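Local coordinates for DUAL specificity protein phosphatase 14 (Homo sapiens, PDB 2WGP) that removes phosphate from tyrosine, serine and threonine residues of proteins, inactivating the MAP kinases ERK, JNK and p38 and damping T-cell receptor signalling through TAB1, at residues Tyr88-Ala93 with Leu125-Asn130; Ser117-Ile122 with Arg155-Tyr160; Val131-Ala136 with Asp159-Leu164. All coordinates share one frame; numbering follows the deposited sequence.

Overall arrangement
Along the chain from the N terminus, the first helix involved is 89-101, then come strand 106-109 and helix 116-129; contact 1 closes this loop by bringing the start of the first helix against the end of the second. Contact 2 opens inside that loop, at Ser117-Ile122, and closes on helix 151-165, so contacts 1 and 2 cross. Contact 3 begins after contact 1 has closed, starts inside the span of contact 2 and ends on the same helix, 151-165, where the two share Asp159 and Tyr160. Tyr160 links the set, its OH lying 2.8 Å from OD2 of Asp90. Together the contacts tie four helices of the phosphatase domain into one bundle.

Contact 1: residues Tyr88-Ala93 with Leu125-Asn130; sequences YFDTVA and LMKFHN
Lys127 reaches across to Asp90 with its ammonium group, and NZ donates to OD2 over 2.8 Å in a salt bridge. The reach depends on the lysine torsions: CG stands anti to the backbone N (chi1 -172°), and the chain runs extended from there to NZ, which carries the charge straight off helix 116-129. Asp90 instead holds CG anti to its carbonyl carbon, beside the backbone N, and its side chain meets that of Lys127 at about a right angle. The ammonium comes from above the carboxylate plane, 49° out of it. On its way the aliphatic part of the lysine passes Ala93, Lys127 CD lying 4.2 Å from Ala93 CB.

Ala93 is the buried member of the contact, and its CB points at the second helix. There it sits at the edge of the Phe128 ring, in the ring plane, with Phe128 CE2 3.9 Å from Ala93 CB. The same ring corner approaches the backbone, Phe128 CE2 being 3.3 Å from the carbonyl O of Ala93, in an oblique approach. Over one face of the ring, displaced toward its rim, lies CG of the neighbouring Lys127, so the lysine and phenylalanine are packed on each other as well as on Ala93. His97 stacks with Phe128.

The short axes of 89-93 and 125-129 pass 10.2 Å apart at -54°, a spacing bridged mainly by Lys127 and Phe128. Asp94 gives Lys127 NZ a second carboxylate, while Tyr160 OH hydrogen-bonds to OD2 of Asp90. This sharing implies a small polar network at the partly exposed margin of the helix pair, in which two acidic groups probably offset the lysine charge, beside an apolar seam built on Ala93 and Phe128.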
ATOM      1  N   TYR A  88      10.253  22.670   3.753  1.00 24.41           N
ATOM      2  CA  TYR A  88      11.419  23.515   3.979  1.00 24.91           C
ATOM      3  C   TYR A  88      11.879  24.273   2.728  1.00 25.22           C
ATOM      4  O   TYR A  88      12.868  25.005   2.775  1.00 26.30           O
ATOM      5  CB  TYR A  88      12.564  22.683   4.538  1.00 24.82           C
ATOM      6  CG  TYR A  88      12.286  22.110   5.926  1.00 25.46           C
ATOM      7  CD1 TYR A  88      12.525  22.868   7.076  1.00 26.48           C
ATOM      8  CD2 TYR A  88      11.780  20.833   6.084  1.00 25.51           C
ATOM      9  CE1 TYR A  88      12.296  22.354   8.353  1.00 27.40           C
ATOM     10  CE2 TYR A  88      11.545  20.306   7.375  1.00 26.70           C
ATOM     11  CZ  TYR A  88      11.797  21.085   8.497  1.00 26.56           C
ATOM     12  OH  TYR A  88      11.563  20.600   9.777  1.00 28.68           O
ATOM     13  N   PHE A  89      11.184  24.100   1.602  1.00 25.78           N
ATOM     14  CA  PHE A  89      11.624  24.722   0.353  1.00 25.22           C
ATOM     15  C   PHE A  89      11.697  26.244   0.502  1.00 25.28           C
ATOM     16  O   PHE A  89      12.770  26.832   0.281  1.00 24.52           O
ATOM     17  CB  PHE A  89      10.727  24.331  -0.828  1.00 25.59           C
ATOM     18  CG  PHE A  89      10.940  22.906  -1.364  1.00 23.43           C
ATOM     19  CD1 PHE A  89      10.040  22.391  -2.301  1.00 23.19           C
ATOM     20  CD2 PHE A  89      12.015  22.081  -0.962  1.00 23.13           C
ATOM     21  CE1 PHE A  89      10.214  21.105  -2.813  1.00 23.60           C
ATOM     22  CE2 PHE A  89      12.164  20.808  -1.484  1.00 23.31           C
ATOM     23  CZ  PHE A  89      11.272  20.334  -2.405  1.00 22.96           C
ATOM     24  N   ASP A  90      10.589  26.867   0.913  1.00 25.59           N
ATOM     25  CA  ASP A  90      10.524  28.331   1.065  1.00 25.81           C
ATOM     26  C   ASP A  90      11.413  28.808   2.211  1.00 25.94           C
ATOM     27  O   ASP A  90      12.176  29.745   2.051  1.00 24.54           O
ATOM     28  CB  ASP A  90       9.079  28.828   1.284  1.00 25.42           C
ATOM     29  CG  ASP A  90       8.258  28.820   0.001  1.00 25.93           C
ATOM     30  OD1 ASP A  90       7.062  28.435   0.049  1.00 27.17           O
ATOM     31  OD2 ASP A  90       8.803  29.202  -1.059  1.00 25.43           O
ATOM     32  N   THR A  91      11.358  28.129   3.358  1.00 26.07           N
ATOM     33  CA  THR A  91      12.096  28.622   4.520  1.00 26.77           C
ATOM     34  C   THR A  91      13.614  28.549   4.315  1.00 26.24           C
ATOM     35  O   THR A  91      14.334  29.511   4.652  1.00 25.38           O
ATOM     36  CB  THR A  91      11.627  27.953   5.832  1.00 27.67           C
ATOM     37  OG1 THR A  91      11.854  26.553   5.764  1.00 29.22           O
ATOM     38  CG2 THR A  91      10.106  28.206   6.063  1.00 29.98           C
ATOM     39  N   VAL A  92      14.116  27.470   3.706  1.00 25.80           N
ATOM     40  CA  VAL A  92      15.561  27.342   3.463  1.00 25.71           C
ATOM     41  C   VAL A  92      15.983  28.277   2.324  1.00 25.99           C
ATOM     42  O   VAL A  92      17.025  28.926   2.411  1.00 24.89           O
ATOM     43  CB  VAL A  92      16.037  25.862   3.223  1.00 25.81           C
ATOM     44  CG1 VAL A  92      17.489  25.778   2.745  1.00 25.69           C
ATOM     45  CG2 VAL A  92      15.861  25.016   4.506  1.00 24.50           C
ATOM     46  N   ALA A  93      15.191  28.315   1.250  1.00 25.91           N
ATOM     47  CA  ALA A  93      15.469  29.200   0.127  1.00 25.74           C
ATOM     48  C   ALA A  93      15.486  30.673   0.576  1.00 25.77           C
ATOM     49  O   ALA A  93      16.390  31.428   0.219  1.00 25.81           O
ATOM     50  CB  ALA A  93      14.465  28.965  -0.992  1.00 25.60           C
ATOM     51  N   LEU A 125      17.343  27.599  -6.266  1.00 23.10           N
ATOM     52  CA  LEU A 125      17.629  28.055  -7.634  1.00 23.30           C
ATOM     53  C   LEU A 125      16.358  28.391  -8.430  1.00 23.55           C
ATOM     54  O   LEU A 125      16.315  29.399  -9.127  1.00 23.62           O
ATOM     55  CB  LEU A 125      18.459  27.015  -8.387  1.00 23.28           C
ATOM     56  CG  LEU A 125      19.924  26.804  -7.966  1.00 22.97           C
ATOM     57  CD1 LEU A 125      20.545  25.684  -8.837  1.00 23.96           C
ATOM     58  CD2 LEU A 125      20.750  28.101  -8.065  1.00 24.27           C
ATOM     59  N   MET A 126      15.321  27.569  -8.308  1.00 23.93           N
ATOM     60  CA  MET A 126      14.054  27.862  -8.948  1.00 24.07           C
ATOM     61  C   MET A 126      13.412  29.139  -8.406  1.00 24.63           C
ATOM     62  O   MET A 126      12.958  29.990  -9.192  1.00 24.17           O
ATOM     63  CB  MET A 126      13.069  26.711  -8.798  1.00 24.71           C
ATOM     64  CG  MET A 126      13.404  25.472  -9.648  1.00 24.02           C
ATOM     65  SD  MET A 126      12.035  24.344  -9.769  1.00 25.41           S
ATOM     66  CE  MET A 126      12.030  23.614  -8.109  1.00 22.81           C
ATOM     67  N   LYS A 127      13.387  29.276  -7.081  1.00 24.08           N
ATOM     68  CA  LYS A 127      12.711  30.400  -6.453  1.00 25.03           C
ATOM     69  C   LYS A 127      13.440  31.722  -6.646  1.00 25.62           C
ATOM     70  O   LYS A 127      12.800  32.736  -6.921  1.00 24.87           O
ATOM     71  CB  LYS A 127      12.476  30.160  -4.965  1.00 25.14           C
ATOM     72  CG  LYS A 127      11.588  31.262  -4.317  1.00 25.90           C
ATOM     73  CD  LYS A 127      11.326  31.021  -2.850  1.00 27.51           C
ATOM     74  CE  LYS A 127      10.426  32.136  -2.296  1.00 27.62           C
ATOM     75  NZ  LYS A 127       9.868  31.770  -0.982  1.00 28.07           N
ATOM     76  N   PHE A 128      14.761  31.725  -6.503  1.00 25.64           N
ATOM     77  CA  PHE A 128      15.503  32.989  -6.510  1.00 25.91           C
ATOM     78  C   PHE A 128      16.388  33.243  -7.733  1.00 26.51           C
ATOM     79  O   PHE A 128      16.880  34.354  -7.892  1.00 26.32           O
ATOM     80  CB  PHE A 128      16.316  33.120  -5.216  1.00 25.71           C
ATOM     81  CG  PHE A 128      15.475  33.449  -4.029  1.00 25.25           C
ATOM     82  CD1 PHE A 128      14.952  34.740  -3.870  1.00 25.65           C
ATOM     83  CD2 PHE A 128      15.180  32.479  -3.077  1.00 25.89           C
ATOM     84  CE1 PHE A 128      14.166  35.050  -2.792  1.00 25.59           C
ATOM     85  CE2 PHE A 128      14.412  32.783  -1.998  1.00 26.16           C
ATOM     86  CZ  PHE A 128      13.896  34.075  -1.848  1.00 26.09           C
ATOM     87  N   HIS A 129      16.565  32.241  -8.602  1.00 26.84           N
ATOM     88  CA  HIS A 129      17.308  32.424  -9.844  1.00 27.64           C
ATOM     89  C   HIS A 129      16.462  32.242 -11.119  1.00 28.45           C
ATOM     90  O   HIS A 129      16.997  32.217 -12.211  1.00 29.84           O
ATOM     91  CB  HIS A 129      18.563  31.548  -9.826  1.00 26.95           C
ATOM     92  CG  HIS A 129      19.589  32.050  -8.873  1.00 27.45           C
ATOM     93  ND1 HIS A 129      20.634  32.854  -9.272  1.00 28.02           N
ATOM     94  CD2 HIS A 129      19.680  31.956  -7.526  1.00 28.13           C
ATOM     95  CE1 HIS A 129      21.351  33.197  -8.216  1.00 28.79           C
ATOM     96  NE2 HIS A 129      20.792  32.668  -7.144  1.00 27.54           N
ATOM     97  N   ASN A 130      15.150  32.098 -10.960  1.00 29.32           N
ATOM     98  CA  ASN A 130      14.204  32.074 -12.078  1.00 30.36           C
ATOM     99  C   ASN A 130      14.540  31.035 -13.152  1.00 29.76           C
ATOM    100  O   ASN A 130      14.487  31.287 -14.345  1.00 30.70           O
ATOM    101  CB  ASN A 130      14.077  33.477 -12.689  1.00 31.60           C
ATOM    102  CG  ASN A 130      12.767  33.672 -13.440  1.00 34.61           C
ATOM    103  OD1 ASN A 130      11.726  33.165 -13.016  1.00 40.31           O
ATOM    104  ND2 ASN A 130      12.813  34.417 -14.548  1.00 38.70           N
TER

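Contact 2: residues Ser117-Ile122 with Arg155-Tyr160; sequences SATLCI and RQLIDY
Leu157 turns CG anti to its carbonyl carbon (chi1 -77°), while Thr119 and Ile122 each place CG2 anti to the backbone N; these settings bring three methyl-bearing branches together between helices 116-129 and 151-165. Thr119 CG2 touches the fork of the leucine, 3.8 Å from Leu157 CG and 3.9 Å from Leu157 CD1, the two side chains meeting at a slant. Ile122, one turn further on, presents CG2 to the leucine end, 4.0 Å from Leu157 CD2, and crosses it at about a right angle. Leu157 therefore fits between two residues spaced i and i+3 on the facing helix. Its CD2 also lies 3.6 Å from the carbonyl O of Thr119, so one methyl spans backbone and side chain.

The backbones come nearest at Thr119 and Leu157, whose CA atoms are 7.5 Å apart. The threonine hydroxyl faces a different task: OG1 bonds to the carbonyl O of Ser115, just ahead of the helix, and leaves the methyl for the interface. Leu133 and Val140 of helix 133-143 pack on Ile122, extending the apolar core.

Helix 116-129 follows the P-loop carrying Cys110, the phosphocysteine nucleophile, whose side chain is about 8 Å from that of Thr119. With all three contacting residues buried and aliphatic groups making the side-chain contacts, the chemistry implies shape-dependent van der Waals cohesion close to the catalytic loop.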
ATOM      1  N   SER A 117      20.416  17.754   0.604  1.00 21.54           N
ATOM      2  CA  SER A 117      20.981  19.084   0.326  1.00 21.15           C
ATOM      3  C   SER A 117      20.763  19.531  -1.119  1.00 21.21           C
ATOM      4  O   SER A 117      20.390  20.694  -1.367  1.00 21.90           O
ATOM      5  CB  SER A 117      22.447  19.184   0.745  1.00 21.07           C
ATOM      6  OG  SER A 117      23.288  18.316   0.017  1.00 21.90           O
ATOM      7  N   ALA A 118      20.983  18.625  -2.063  1.00 20.94           N
ATOM      8  CA  ALA A 118      20.779  18.925  -3.492  1.00 21.01           C
ATOM      9  C   ALA A 118      19.356  19.360  -3.737  1.00 20.61           C
ATOM     10  O   ALA A 118      19.113  20.279  -4.527  1.00 20.46           O
ATOM     11  CB  ALA A 118      21.090  17.676  -4.358  1.00 21.64           C
ATOM     12  N   THR A 119      18.402  18.702  -3.070  1.00 21.35           N
ATOM     13  CA  THR A 119      16.971  18.998  -3.290  1.00 21.39           C
ATOM     14  C   THR A 119      16.656  20.439  -2.856  1.00 22.40           C
ATOM     15  O   THR A 119      15.980  21.186  -3.562  1.00 20.92           O
ATOM     16  CB  THR A 119      16.056  18.004  -2.557  1.00 22.32           C
ATOM     17  OG1 THR A 119      16.310  16.665  -3.054  1.00 23.15           O
ATOM     18  CG2 THR A 119      14.568  18.405  -2.748  1.00 22.34           C
ATOM     19  N   LEU A 120      17.164  20.814  -1.686  1.00 22.89           N
ATOM     20  CA  LEU A 120      16.972  22.155  -1.164  1.00 22.56           C
ATOM     21  C   LEU A 120      17.655  23.221  -2.016  1.00 22.60           C
ATOM     22  O   LEU A 120      17.079  24.305  -2.230  1.00 21.37           O
ATOM     23  CB  LEU A 120      17.460  22.221   0.283  1.00 23.84           C
ATOM     24  CG  LEU A 120      16.668  21.379   1.300  1.00 23.09           C
ATOM     25  CD1 LEU A 120      17.414  21.343   2.621  1.00 22.77           C
ATOM     26  CD2 LEU A 120      15.202  21.899   1.449  1.00 24.82           C
ATOM     27  N   CYS A 121      18.859  22.928  -2.517  1.00 22.72           N
ATOM     28  CA  CYS A 121      19.551  23.836  -3.452  1.00 22.52           C
ATOM     29  C   CYS A 121      18.776  24.010  -4.758  1.00 22.90           C
ATOM     30  O   CYS A 121      18.656  25.135  -5.254  1.00 22.77           O
ATOM     31  CB  CYS A 121      20.986  23.373  -3.728  1.00 22.33           C
ATOM     32  SG  CYS A 121      22.061  23.470  -2.326  1.00 23.80           S
ATOM     33  N   ILE A 122      18.234  22.916  -5.298  1.00 22.95           N
ATOM     34  CA  ILE A 122      17.429  22.991  -6.523  1.00 23.16           C
ATOM     35  C   ILE A 122      16.193  23.879  -6.309  1.00 23.02           C
ATOM     36  O   ILE A 122      15.845  24.709  -7.172  1.00 22.53           O
ATOM     37  CB  ILE A 122      17.013  21.573  -7.042  1.00 23.22           C
ATOM     38  CG1 ILE A 122      18.234  20.822  -7.593  1.00 23.22           C
ATOM     39  CG2 ILE A 122      15.956  21.682  -8.128  1.00 22.56           C
ATOM     40  CD1 ILE A 122      18.035  19.267  -7.746  1.00 24.12           C
ATOM     41  N   ARG A 155       9.062  14.142  -6.778  1.00 22.78           N
ATOM     42  CA  ARG A 155       7.613  14.468  -6.760  1.00 23.43           C
ATOM     43  C   ARG A 155       7.375  15.842  -6.117  1.00 23.44           C
ATOM     44  O   ARG A 155       6.639  16.668  -6.641  1.00 21.91           O
ATOM     45  CB  ARG A 155       6.785  13.410  -6.026  1.00 23.78           C
ATOM     46  CG  ARG A 155       6.724  12.075  -6.719  1.00 29.14           C
ATOM     47  CD  ARG A 155       5.655  11.156  -6.109  1.00 34.06           C
ATOM     48  NE  ARG A 155       5.955  10.704  -4.744  1.00 38.64           N
ATOM     49  CZ  ARG A 155       6.691   9.635  -4.404  1.00 42.12           C
ATOM     50  NH1 ARG A 155       7.266   8.861  -5.325  1.00 44.67           N
ATOM     51  NH2 ARG A 155       6.859   9.351  -3.117  1.00 42.58           N
ATOM     52  N   GLN A 156       8.073  16.099  -5.024  1.00 22.86           N
ATOM     53  CA  GLN A 156       7.875  17.335  -4.279  1.00 23.40           C
ATOM     54  C   GLN A 156       8.446  18.530  -5.028  1.00 23.15           C
ATOM     55  O   GLN A 156       7.816  19.592  -5.077  1.00 24.67           O
ATOM     56  CB  GLN A 156       8.456  17.198  -2.865  1.00 22.59           C
ATOM     57  CG  GLN A 156       7.738  16.151  -2.007  1.00 23.86           C
ATOM     58  CD  GLN A 156       8.316  16.002  -0.614  1.00 24.13           C
ATOM     59  OE1 GLN A 156       8.441  16.990   0.121  1.00 23.81           O
ATOM     60  NE2 GLN A 156       8.632  14.754  -0.214  1.00 26.70           N
ATOM     61  N   LEU A 157       9.633  18.366  -5.629  1.00 23.84           N
ATOM     62  CA  LEU A 157      10.218  19.420  -6.481  1.00 23.41           C
ATOM     63  C   LEU A 157       9.335  19.780  -7.676  1.00 22.63           C
ATOM     64  O   LEU A 157       9.236  20.954  -8.050  1.00 21.77           O
ATOM     65  CB  LEU A 157      11.594  18.982  -7.011  1.00 23.51           C
ATOM     66  CG  LEU A 157      12.745  19.060  -6.013  1.00 23.27           C
ATOM     67  CD1 LEU A 157      13.947  18.346  -6.557  1.00 21.74           C
ATOM     68  CD2 LEU A 157      13.056  20.509  -5.613  1.00 22.81           C
ATOM     69  N   ILE A 158       8.720  18.765  -8.279  1.00 22.53           N
ATOM     70  CA  ILE A 158       7.847  18.944  -9.451  1.00 22.62           C
ATOM     71  C   ILE A 158       6.607  19.751  -9.071  1.00 22.76           C
ATOM     72  O   ILE A 158       6.206  20.649  -9.800  1.00 21.31           O
ATOM     73  CB  ILE A 158       7.437  17.602 -10.109  1.00 22.87           C
ATOM     74  CG1 ILE A 158       8.623  16.993 -10.865  1.00 22.00           C
ATOM     75  CG2 ILE A 158       6.241  17.826 -11.090  1.00 21.18           C
ATOM     76  CD1 ILE A 158       8.502  15.461 -11.199  1.00 21.15           C
ATOM     77  N   ASP A 159       6.014  19.426  -7.920  1.00 23.63           N
ATOM     78  CA  ASP A 159       4.895  20.214  -7.389  1.00 23.89           C
ATOM     79  C   ASP A 159       5.308  21.662  -7.144  1.00 23.15           C
ATOM     80  O   ASP A 159       4.591  22.568  -7.532  1.00 22.53           O
ATOM     81  CB  ASP A 159       4.306  19.587  -6.104  1.00 24.40           C
ATOM     82  CG  ASP A 159       2.976  20.229  -5.709  1.00 26.09           C
ATOM     83  OD1 ASP A 159       2.998  21.342  -5.155  1.00 25.90           O
ATOM     84  OD2 ASP A 159       1.908  19.639  -5.975  1.00 25.81           O
ATOM     85  N   TYR A 160       6.465  21.870  -6.518  1.00 23.24           N
ATOM     86  CA  TYR A 160       6.968  23.218  -6.213  1.00 23.61           C
ATOM     87  C   TYR A 160       7.249  24.013  -7.486  1.00 23.66           C
ATOM     88  O   TYR A 160       6.896  25.190  -7.574  1.00 23.40           O
ATOM     89  CB  TYR A 160       8.233  23.126  -5.375  1.00 23.60           C
ATOM     90  CG  TYR A 160       8.736  24.428  -4.779  1.00 25.28           C
ATOM     91  CD1 TYR A 160       7.913  25.215  -3.952  1.00 25.98           C
ATOM     92  CD2 TYR A 160      10.054  24.844  -4.993  1.00 24.72           C
ATOM     93  CE1 TYR A 160       8.384  26.370  -3.364  1.00 24.68           C
ATOM     94  CE2 TYR A 160      10.527  26.018  -4.436  1.00 26.13           C
ATOM     95  CZ  TYR A 160       9.691  26.770  -3.615  1.00 26.63           C
ATOM     96  OH  TYR A 160      10.199  27.895  -3.050  1.00 28.14           O
TER

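Contact 3: residues Val131-Ala136 with Asp159-Leu164; sequences VCLLEA and DYERQL
Glu161 and Leu133, the two residues with most surface buried here, meet through a carboxylate laid against the first turn of a helix. OE2 of Glu161 accepts from the backbone N of Leu133 at 2.9 Å, and the N-H points nearly straight at it (166°). The approach is far from the carboxylate plane, 68° above it. That tilt lets the flat group lie over the leucine: Glu161 CD is 3.3 Å from Leu133 CB, and Glu161 OE1 is 3.6 Å from Leu133 CD2. Because Glu161 has CG anti to the backbone N and continues extended, the acid group is carried out from helix 151-165, and the two side chains cross at a slant.

Cys132 adds a smaller share, its CB lying 3.4 Å from OE2 of Glu161. This cysteine is the N-cap of helix 133-143 and forms a capping box with Glu135: Cys132 N donates to OE1 of Glu135 over 3.2 Å, and Glu135 N returns a weak bond to Cys132 SG over 3.6 Å. Glu161 thus supplies, from a neighbouring helix, an acceptor for the amide of Leu133 in the first turn, beside the local cap. Its negative charge at a helix N terminus would probably be favoured by the helix dipole.

Thr169 OG1 also bonds to OE2 of Glu161 and takes the N-H of Leu134, joining the two helices through the loop after 151-165. An alanine in place of Glu161 removes the carboxylate, and is likely to leave the Leu133 amide without its acceptor and Thr169 without one of its anchors. The leucine branches also reach beyond the carboxylate, CD1 of Leu133 packing on CG2 of Ile122 and CD2 of Leu133 on CG1 of Ile158.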
ATOM      1  N   VAL A 131      14.893  29.850 -12.702  1.00 27.89           N
ATOM      2  CA  VAL A 131      15.306  28.789 -13.589  1.00 27.43           C
ATOM      3  C   VAL A 131      14.301  27.642 -13.352  1.00 26.17           C
ATOM      4  O   VAL A 131      13.859  27.442 -12.229  1.00 25.10           O
ATOM      5  CB  VAL A 131      16.816  28.516 -13.281  1.00 27.84           C
ATOM      6  CG1 VAL A 131      17.030  27.562 -12.145  1.00 25.70           C
ATOM      7  CG2 VAL A 131      17.604  28.202 -14.521  1.00 31.12           C
ATOM      8  N   CYS A 132      13.892  26.947 -14.417  1.00 24.52           N
ATOM      9  CA  CYS A 132      12.991  25.822 -14.288  1.00 24.48           C
ATOM     10  C   CYS A 132      13.707  24.640 -13.613  1.00 23.50           C
ATOM     11  O   CYS A 132      14.946  24.642 -13.421  1.00 23.94           O
ATOM     12  CB  CYS A 132      12.436  25.407 -15.657  1.00 24.58           C
ATOM     13  SG  CYS A 132      13.631  24.638 -16.772  1.00 25.54           S
ATOM     14  N   LEU A 133      12.927  23.639 -13.250  1.00 22.53           N
ATOM     15  CA  LEU A 133      13.437  22.486 -12.517  1.00 22.35           C
ATOM     16  C   LEU A 133      14.527  21.727 -13.298  1.00 22.04           C
ATOM     17  O   LEU A 133      15.539  21.333 -12.718  1.00 21.48           O
ATOM     18  CB  LEU A 133      12.298  21.537 -12.169  1.00 22.04           C
ATOM     19  CG  LEU A 133      12.625  20.250 -11.444  1.00 21.59           C
ATOM     20  CD1 LEU A 133      13.471  20.527 -10.177  1.00 24.80           C
ATOM     21  CD2 LEU A 133      11.311  19.539 -11.092  1.00 21.98           C
ATOM     22  N   LEU A 134      14.335  21.538 -14.606  1.00 22.75           N
ATOM     23  CA  LEU A 134      15.342  20.841 -15.407  1.00 23.47           C
ATOM     24  C   LEU A 134      16.674  21.629 -15.388  1.00 23.99           C
ATOM     25  O   LEU A 134      17.749  21.047 -15.176  1.00 22.63           O
ATOM     26  CB  LEU A 134      14.854  20.623 -16.840  1.00 23.60           C
ATOM     27  CG  LEU A 134      15.822  19.939 -17.793  1.00 23.61           C
ATOM     28  CD1 LEU A 134      16.292  18.563 -17.262  1.00 20.73           C
ATOM     29  CD2 LEU A 134      15.209  19.838 -19.223  1.00 23.43           C
ATOM     30  N   GLU A 135      16.594  22.945 -15.577  1.00 23.95           N
ATOM     31  CA  GLU A 135      17.797  23.787 -15.556  1.00 25.08           C
ATOM     32  C   GLU A 135      18.473  23.786 -14.181  1.00 23.99           C
ATOM     33  O   GLU A 135      19.690  23.756 -14.101  1.00 22.74           O
ATOM     34  CB  GLU A 135      17.493  25.246 -15.926  1.00 25.77           C
ATOM     35  CG  GLU A 135      17.002  25.539 -17.314  1.00 29.65           C
ATOM     36  CD  GLU A 135      16.646  27.064 -17.510  1.00 33.04           C
ATOM     37  OE1 GLU A 135      15.555  27.563 -17.050  1.00 33.06           O
ATOM     38  OE2 GLU A 135      17.478  27.765 -18.140  1.00 37.48           O
ATOM     39  N   ALA A 136      17.661  23.833 -13.120  1.00 23.23           N
ATOM     40  CA  ALA A 136      18.141  23.873 -11.738  1.00 23.33           C
ATOM     41  C   ALA A 136      18.883  22.564 -11.392  1.00 22.90           C
ATOM     42  O   ALA A 136      19.956  22.586 -10.819  1.00 23.55           O
ATOM     43  CB  ALA A 136      16.954  24.133 -10.757  1.00 21.85           C
ATOM     44  N   ASP A 159       6.014  19.426  -7.920  1.00 23.63           N
ATOM     45  CA  ASP A 159       4.895  20.214  -7.389  1.00 23.89           C
ATOM     46  C   ASP A 159       5.308  21.662  -7.144  1.00 23.15           C
ATOM     47  O   ASP A 159       4.591  22.568  -7.532  1.00 22.53           O
ATOM     48  CB  ASP A 159       4.306  19.587  -6.104  1.00 24.40           C
ATOM     49  CG  ASP A 159       2.976  20.229  -5.709  1.00 26.09           C
ATOM     50  OD1 ASP A 159       2.998  21.342  -5.155  1.00 25.90           O
ATOM     51  OD2 ASP A 159       1.908  19.639  -5.975  1.00 25.81           O
ATOM     52  N   TYR A 160       6.465  21.870  -6.518  1.00 23.24           N
ATOM     53  CA  TYR A 160       6.968  23.218  -6.213  1.00 23.61           C
ATOM     54  C   TYR A 160       7.249  24.013  -7.486  1.00 23.66           C
ATOM     55  O   TYR A 160       6.896  25.190  -7.574  1.00 23.40           O
ATOM     56  CB  TYR A 160       8.233  23.126  -5.375  1.00 23.60           C
ATOM     57  CG  TYR A 160       8.736  24.428  -4.779  1.00 25.28           C
ATOM     58  CD1 TYR A 160       7.913  25.215  -3.952  1.00 25.98           C
ATOM     59  CD2 TYR A 160      10.054  24.844  -4.993  1.00 24.72           C
ATOM     60  CE1 TYR A 160       8.384  26.370  -3.364  1.00 24.68           C
ATOM     61  CE2 TYR A 160      10.527  26.018  -4.436  1.00 26.13           C
ATOM     62  CZ  TYR A 160       9.691  26.770  -3.615  1.00 26.63           C
ATOM     63  OH  TYR A 160      10.199  27.895  -3.050  1.00 28.14           O
ATOM     64  N   GLU A 161       7.844  23.349  -8.483  1.00 23.42           N
ATOM     65  CA  GLU A 161       8.038  23.970  -9.798  1.00 23.63           C
ATOM     66  C   GLU A 161       6.708  24.440 -10.391  1.00 23.68           C
ATOM     67  O   GLU A 161       6.610  25.559 -10.901  1.00 24.05           O
ATOM     68  CB  GLU A 161       8.706  23.017 -10.772  1.00 23.47           C
ATOM     69  CG  GLU A 161       9.050  23.734 -12.123  1.00 21.64           C
ATOM     70  CD  GLU A 161       9.502  22.825 -13.240  1.00 23.42           C
ATOM     71  OE1 GLU A 161       9.192  21.619 -13.214  1.00 21.84           O
ATOM     72  OE2 GLU A 161      10.196  23.341 -14.168  1.00 23.26           O
ATOM     73  N   ARG A 162       5.685  23.584 -10.315  1.00 25.01           N
ATOM     74  CA  ARG A 162       4.357  23.927 -10.834  1.00 25.44           C
ATOM     75  C   ARG A 162       3.758  25.122 -10.083  1.00 25.57           C
ATOM     76  O   ARG A 162       3.117  25.983 -10.701  1.00 25.20           O
ATOM     77  CB  ARG A 162       3.395  22.730 -10.770  1.00 26.29           C
ATOM     78  CG  ARG A 162       3.701  21.559 -11.730  1.00 28.47           C
ATOM     79  CD  ARG A 162       2.847  20.296 -11.360  1.00 32.49           C
ATOM     80  NE  ARG A 162       1.433  20.496 -11.729  1.00 35.01           N
ATOM     81  CZ  ARG A 162       0.363  20.186 -10.982  1.00 34.44           C
ATOM     82  NH1 ARG A 162       0.478  19.641  -9.777  1.00 36.19           N
ATOM     83  NH2 ARG A 162      -0.842  20.431 -11.458  1.00 30.29           N
ATOM     84  N   GLN A 163       3.965  25.175  -8.762  1.00 25.48           N
ATOM     85  CA  GLN A 163       3.516  26.313  -7.948  1.00 25.81           C
ATOM     86  C   GLN A 163       4.217  27.620  -8.414  1.00 25.03           C
ATOM     87  O   GLN A 163       3.599  28.682  -8.515  1.00 24.61           O
ATOM     88  CB  GLN A 163       3.828  26.095  -6.462  1.00 25.94           C
ATOM     89  CG  GLN A 163       3.093  24.960  -5.768  1.00 29.46           C
ATOM     90  CD  GLN A 163       3.610  24.745  -4.334  1.00 31.05           C
ATOM     91  OE1 GLN A 163       3.661  25.698  -3.561  1.00 35.94           O
ATOM     92  NE2 GLN A 163       4.051  23.518  -4.006  1.00 26.51           N
ATOM     93  N   LEU A 164       5.516  27.531  -8.680  1.00 25.21           N
ATOM     94  CA  LEU A 164       6.288  28.710  -9.077  1.00 25.31           C
ATOM     95  C   LEU A 164       6.013  29.183 -10.523  1.00 25.92           C
ATOM     96  O   LEU A 164       5.887  30.400 -10.780  1.00 24.76           O
ATOM     97  CB  LEU A 164       7.786  28.465  -8.888  1.00 25.28           C
ATOM     98  CG  LEU A 164       8.370  28.330  -7.478  1.00 25.46           C
ATOM     99  CD1 LEU A 164       9.862  28.007  -7.551  1.00 23.90           C
ATOM    100  CD2 LEU A 164       8.166  29.592  -6.651  1.00 27.57           C
TER